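PDB 3O0A: leucyl-tRNA synthetase subunit alpha from Aquifex aeolicus, which is part of the leucyl-tRNA synthetase that attaches leucine to its tRNA, and through its CP1 hydrolytic domain probably hydrolyses wrongly charged tRNA. Local coordinates for residues R148-A153 with K174-G179. Sequence-based numbering, arbitrary orientation.
Sequences RDWEFA and KGAYEG
Trp150, on helix 147-156, comes nearest the loop 174-179 at Ala176, their CA atoms 6.0 Å apart, and no hydrogen bond joins the two backbones. The contact rests on the indole. CG lies anti to the backbone N (chi1 -175°), which carries the ring off the helix, and chi2 of 93° turns its plane to lay one face against the main chain of the loop. Gly175 CA sits over that face, 3.9 Å from the centroid of the five-membered ring and 16° off its normal, a CH-pi contact made by the glycine CH2 where the chain is stretched out. The peptides flanking Gly175 also lie against the ring: Ala176 N is 3.9 Å from Trp150 CD1, whereas the Lys174 carbonyl carbon reaches Trp150 CZ2 obliquely at 3.5 Å. Ala176 adds a small apolar contact at the root of the tryptophan, CB to CB 4.0 Å, its short methyl suiting a place so near the helix. In the CP1 editing domain of leucyl-tRNA synthetase, this packing ties the loop between strands 164-165 and 182-183 to the helix that follows strand 138-141. Polar groups fasten the same junction: Trp150 NE1 donates to Phe172 O, helping to fix the rotation of the indole, and Ala176 N is bonded to Gln147 OE1 at the start of the helix. Replacing Trp150 by an alanine would probably open a gap beside Gly175 and leave Phe172 O without its indole donor, weakening the hold on this part of the loop. Farther along, Glu178 OE2 accepts from Gln147 N, a second link from the loop to the start of the helix. Lys174 contributes backbone to the tryptophan, while its CB points away from the helix and its NZ forms a salt bridge with Asp171.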
ATOM      1  N   ARG A 148      11.278   5.904  -3.953  1.00 25.42           N
ATOM      2  CA  ARG A 148      11.138   5.795  -2.495  1.00 25.09           C
ATOM      3  C   ARG A 148      10.753   4.356  -2.122  1.00 23.78           C
ATOM      4  O   ARG A 148      11.323   3.777  -1.197  1.00 24.02           O
ATOM      5  CB  ARG A 148      10.086   6.781  -1.956  1.00 25.30           C
ATOM      6  CG  ARG A 148      10.218   8.226  -2.447  1.00 29.96           C
ATOM      7  CD  ARG A 148      11.161   9.026  -1.562  1.00 35.24           C
ATOM      8  NE  ARG A 148      11.067  10.468  -1.802  1.00 40.65           N
ATOM      9  CZ  ARG A 148      11.890  11.168  -2.583  1.00 44.55           C
ATOM     10  NH1 ARG A 148      12.891  10.567  -3.221  1.00 47.01           N
ATOM     11  NH2 ARG A 148      11.720  12.484  -2.727  1.00 46.40           N
ATOM     12  N   ASP A 149       9.809   3.776  -2.869  1.00 22.74           N
ATOM     13  CA  ASP A 149       9.332   2.411  -2.604  1.00 21.68           C
ATOM     14  C   ASP A 149      10.397   1.371  -2.948  1.00 22.11           C
ATOM     15  O   ASP A 149      10.507   0.331  -2.299  1.00 21.78           O
ATOM     16  CB  ASP A 149       8.054   2.108  -3.410  1.00 20.83           C
ATOM     17  CG  ASP A 149       6.861   2.976  -3.006  1.00 20.74           C
ATOM     18  OD1 ASP A 149       6.791   3.483  -1.859  1.00 21.55           O
ATOM     19  OD2 ASP A 149       5.956   3.134  -3.842  1.00 18.40           O
ATOM     20  N   TRP A 150      11.160   1.636  -4.003  1.00 23.14           N
ATOM     21  CA  TRP A 150      12.229   0.745  -4.420  1.00 24.28           C
ATOM     22  C   TRP A 150      13.263   0.601  -3.301  1.00 24.93           C
ATOM     23  O   TRP A 150      13.672  -0.507  -2.960  1.00 24.83           O
ATOM     24  CB  TRP A 150      12.907   1.293  -5.674  1.00 25.71           C
ATOM     25  CG  TRP A 150      13.926   0.375  -6.228  1.00 27.65           C
ATOM     26  CD1 TRP A 150      13.741  -0.571  -7.194  1.00 28.84           C
ATOM     27  CD2 TRP A 150      15.312   0.312  -5.863  1.00 29.73           C
ATOM     28  NE1 TRP A 150      14.923  -1.222  -7.452  1.00 30.41           N
ATOM     29  CE2 TRP A 150      15.902  -0.706  -6.644  1.00 30.72           C
ATOM     30  CE3 TRP A 150      16.106   1.008  -4.944  1.00 29.08           C
ATOM     31  CZ2 TRP A 150      17.264  -1.037  -6.547  1.00 32.64           C
ATOM     32  CZ3 TRP A 150      17.465   0.676  -4.844  1.00 31.26           C
ATOM     33  CH2 TRP A 150      18.023  -0.339  -5.641  1.00 32.54           C
ATOM     34  N   GLU A 151      13.654   1.736  -2.731  1.00 25.47           N
ATOM     35  CA  GLU A 151      14.659   1.772  -1.660  1.00 26.86           C
ATOM     36  C   GLU A 151      14.169   1.071  -0.393  1.00 25.55           C
ATOM     37  O   GLU A 151      14.936   0.364   0.273  1.00 26.72           O
ATOM     38  CB  GLU A 151      15.052   3.219  -1.368  1.00 27.98           C
ATOM     39  CG  GLU A 151      15.844   3.866  -2.501  1.00 31.61           C
ATOM     40  CD  GLU A 151      15.833   5.389  -2.458  1.00 35.06           C
ATOM     41  OE1 GLU A 151      15.053   5.987  -1.681  1.00 34.86           O
ATOM     42  OE2 GLU A 151      16.605   5.991  -3.227  1.00 38.74           O
ATOM     43  N   PHE A 152      12.895   1.262  -0.064  1.00 23.58           N
ATOM     44  CA  PHE A 152      12.291   0.547   1.051  1.00 21.79           C
ATOM     45  C   PHE A 152      12.282  -0.958   0.795  1.00 21.33           C
ATOM     46  O   PHE A 152      12.624  -1.737   1.685  1.00 20.86           O
ATOM     47  CB  PHE A 152      10.876   1.048   1.339  1.00 20.43           C
ATOM     48  CG  PHE A 152      10.329   0.567   2.662  1.00 20.34           C
ATOM     49  CD1 PHE A 152      10.629   1.250   3.841  1.00 20.61           C
ATOM     50  CD2 PHE A 152       9.525  -0.572   2.729  1.00 20.40           C
ATOM     51  CE1 PHE A 152      10.129   0.804   5.070  1.00 19.16           C
ATOM     52  CE2 PHE A 152       9.021  -1.023   3.955  1.00 20.74           C
ATOM     53  CZ  PHE A 152       9.324  -0.330   5.120  1.00 19.20           C
ATOM     54  N   ALA A 153      11.900  -1.359  -0.418  1.00 21.46           N
ATOM     55  CA  ALA A 153      11.845  -2.777  -0.782  1.00 22.04           C
ATOM     56  C   ALA A 153      13.228  -3.429  -0.738  1.00 24.31           C
ATOM     57  O   ALA A 153      13.356  -4.583  -0.335  1.00 24.41           O
ATOM     58  CB  ALA A 153      11.197  -2.968  -2.161  1.00 22.42           C
ATOM     59  N   LYS A 174      18.496  -1.995 -10.119  1.00 44.56           N
ATOM     60  CA  LYS A 174      19.367  -0.844  -9.868  1.00 44.67           C
ATOM     61  C   LYS A 174      18.592   0.418  -9.485  1.00 42.73           C
ATOM     62  O   LYS A 174      19.129   1.309  -8.819  1.00 43.08           O
ATOM     63  CB  LYS A 174      20.275  -0.585 -11.072  1.00 46.96           C
ATOM     64  CG  LYS A 174      21.364  -1.634 -11.247  1.00 49.55           C
ATOM     65  CD  LYS A 174      22.002  -1.568 -12.624  1.00 52.36           C
ATOM     66  CE  LYS A 174      23.151  -2.563 -12.761  1.00 55.28           C
ATOM     67  NZ  LYS A 174      22.735  -3.961 -12.446  1.00 55.26           N
ATOM     68  N   GLY A 175      17.324   0.484  -9.886  1.00 40.16           N
ATOM     69  CA  GLY A 175      16.481   1.623  -9.554  1.00 37.70           C
ATOM     70  C   GLY A 175      15.089   1.473 -10.139  1.00 35.37           C
ATOM     71  O   GLY A 175      14.855   0.594 -10.969  1.00 35.50           O
ATOM     72  N   ALA A 176      14.178   2.337  -9.701  1.00 33.39           N
ATOM     73  CA  ALA A 176      12.794   2.332 -10.182  1.00 31.27           C
ATOM     74  C   ALA A 176      12.695   3.107 -11.490  1.00 32.01           C
ATOM     75  O   ALA A 176      13.366   4.136 -11.663  1.00 33.18           O
ATOM     76  CB  ALA A 176      11.876   2.942  -9.148  1.00 29.82           C
ATOM     77  N   TYR A 177      11.876   2.603 -12.412  1.00 31.02           N
ATOM     78  CA  TYR A 177      11.570   3.332 -13.634  1.00 31.24           C
ATOM     79  C   TYR A 177      10.301   4.141 -13.432  1.00 30.13           C
ATOM     80  O   TYR A 177       9.213   3.577 -13.331  1.00 28.79           O
ATOM     81  CB  TYR A 177      11.404   2.394 -14.832  1.00 31.66           C
ATOM     82  CG  TYR A 177      10.958   3.149 -16.064  1.00 31.88           C
ATOM     83  CD1 TYR A 177      11.819   4.041 -16.700  1.00 34.39           C
ATOM     84  CD2 TYR A 177       9.666   3.001 -16.571  1.00 30.92           C
ATOM     85  CE1 TYR A 177      11.415   4.754 -17.819  1.00 34.55           C
ATOM     86  CE2 TYR A 177       9.249   3.711 -17.691  1.00 31.74           C
ATOM     87  CZ  TYR A 177      10.132   4.587 -18.307  1.00 33.31           C
ATOM     88  OH  TYR A 177       9.743   5.298 -19.410  1.00 33.48           O
ATOM     89  N   GLU A 178      10.437   5.461 -13.382  1.00 30.53           N
ATOM     90  CA  GLU A 178       9.295   6.313 -13.030  1.00 29.87           C
ATOM     91  C   GLU A 178       8.550   6.934 -14.221  1.00 29.84           C
ATOM     92  O   GLU A 178       7.561   7.644 -14.024  1.00 29.78           O
ATOM     93  CB  GLU A 178       9.728   7.387 -12.035  1.00 30.04           C
ATOM     94  CG  GLU A 178      10.407   6.810 -10.787  1.00 30.27           C
ATOM     95  CD  GLU A 178      10.651   7.845  -9.706  1.00 30.69           C
ATOM     96  OE1 GLU A 178      11.097   8.965 -10.036  1.00 33.54           O
ATOM     97  OE2 GLU A 178      10.398   7.537  -8.519  1.00 30.39           O
ATOM     98  N   GLY A 179       9.007   6.647 -15.442  1.00 30.76           N
ATOM     99  CA  GLY A 179       8.442   7.252 -16.652  1.00 30.23           C
ATOM    100  C   GLY A 179       7.266   6.512 -17.274  1.00 29.16           C
ATOM    101  O   GLY A 179       6.640   5.658 -16.639  1.00 27.52           O
TER